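Local coordinates for protein HicA3 Toxin (PDB 4P78) that is the toxin of a HicA-HicB toxin-antitoxin pair of Yersinia pestis and probably acts, like other HicA toxins, as an mRNA-cleaving ribonuclease, at residues S3-L6 / I7-E11. Residues are numbered along the deposited sequence; the frame is centred on the assembly and turned at random.
Sequences SGEL and IKRLE
Ser3 to Leu6 and Ile7 to Glu11 are successive turns of helix 3-12. Four i to i+4 backbone hydrogen bonds join them. Ile7 N donates to Ser3 O at 2.9 Å and Lys8 N to Gly4 O at 3.1 Å. Arg9 N and Leu10 N bond in the same way to Glu5 O and Leu6 O. Glu5 and Arg9, one turn apart, run side by side and form a salt bridge. The guanidinium meets the carboxylate side-on, with Arg9 NE 2.9 Å and Arg9 NH2 2.8 Å from the same oxygen, Glu5 OE2. This oxygen lies nearly in the guanidinium plane, but the two flat groups are turned 38° apart. Glu5 extends outward from the helix, CG anti to its backbone nitrogen (chi1 -173°), and the extended Arg9 chain leans back toward the N-terminal end to meet it. Arg9 NH1 also bonds to Lys64 O, tying the helix to the C-terminal tail. On the buried side, Leu6 CG packs 4.1 Å from Leu10 CD1. Both leucines touch Leu42 of strand 36-44 and Ile63, and Leu6 also reaches Leu53 of helix 51-61. The helix is therefore amphipathic: its leucines join the core between sheet and second helix, while two N-H donors on one carboxylate oxygen restrict the arginine's rotation.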
# COMPACT_ATOMS: atom_id res chain seq x y z
N SER C 3 3.11 15.42 18.76
CA SER C 3 3.70 16.32 17.77
C SER C 3 4.53 17.40 18.44
O SER C 3 5.64 17.70 17.99
CB SER C 3 2.62 16.96 16.91
OG SER C 3 2.08 16.04 15.98
N GLY C 4 3.98 17.96 19.51
CA GLY C 4 4.60 19.07 20.21
C GLY C 4 5.94 18.71 20.80
O GLY C 4 6.90 19.48 20.68
N GLU C 5 6.03 17.54 21.42
CA GLU C 5 7.31 17.10 21.98
C GLU C 5 8.34 16.80 20.88
O GLU C 5 9.53 17.08 21.05
CB GLU C 5 7.13 15.88 22.87
CG GLU C 5 8.41 15.52 23.61
CD GLU C 5 8.32 14.22 24.38
OE1 GLU C 5 7.20 13.83 24.77
OE2 GLU C 5 9.38 13.59 24.60
N LEU C 6 7.89 16.24 19.76
CA LEU C 6 8.79 15.96 18.63
C LEU C 6 9.38 17.25 18.07
O LEU C 6 10.58 17.35 17.83
CB LEU C 6 8.06 15.19 17.52
CG LEU C 6 8.84 15.00 16.20
CD1 LEU C 6 10.22 14.42 16.46
CD2 LEU C 6 8.06 14.12 15.21
N ILE C 7 8.53 18.25 17.87
CA ILE C 7 8.95 19.58 17.41
C ILE C 7 10.00 20.19 18.36
O ILE C 7 11.01 20.74 17.92
CB ILE C 7 7.74 20.53 17.26
CG1 ILE C 7 6.83 20.07 16.11
CG2 ILE C 7 8.19 21.98 17.07
CD1 ILE C 7 5.62 20.95 15.89
N LYS C 8 9.77 20.08 19.67
CA LYS C 8 10.75 20.62 20.61
C LYS C 8 12.05 19.80 20.61
O LYS C 8 13.13 20.36 20.76
CB LYS C 8 10.13 20.72 22.00
CG LYS C 8 8.94 21.71 22.02
CD LYS C 8 7.86 21.37 23.05
CE LYS C 8 6.57 22.13 22.76
NZ LYS C 8 5.37 21.53 23.43
N ARG C 9 11.97 18.49 20.37
CA ARG C 9 13.20 17.72 20.18
C ARG C 9 13.94 18.13 18.90
O ARG C 9 15.17 18.12 18.86
CB ARG C 9 12.91 16.22 20.18
CG ARG C 9 12.58 15.69 21.56
CD ARG C 9 12.09 14.26 21.51
NE ARG C 9 11.68 13.79 22.83
CZ ARG C 9 12.53 13.31 23.73
NH1 ARG C 9 13.82 13.23 23.45
NH2 ARG C 9 12.08 12.90 24.91
N LEU C 10 13.19 18.50 17.87
CA LEU C 10 13.80 18.98 16.63
C LEU C 10 14.47 20.35 16.84
O LEU C 10 15.54 20.63 16.28
CB LEU C 10 12.76 19.04 15.50
CG LEU C 10 12.35 17.68 14.92
CD1 LEU C 10 11.05 17.75 14.13
CD2 LEU C 10 13.45 17.16 14.01
N GLU C 11 13.84 21.19 17.66
CA GLU C 11 14.41 22.50 17.98
C GLU C 11 15.70 22.33 18.79
O GLU C 11 16.66 23.06 18.57
CB GLU C 11 13.41 23.35 18.76
CG GLU C 11 12.27 23.87 17.90
CD GLU C 11 11.27 24.67 18.71
OE1 GLU C 11 11.03 24.28 19.87
OE2 GLU C 11 10.75 25.69 18.20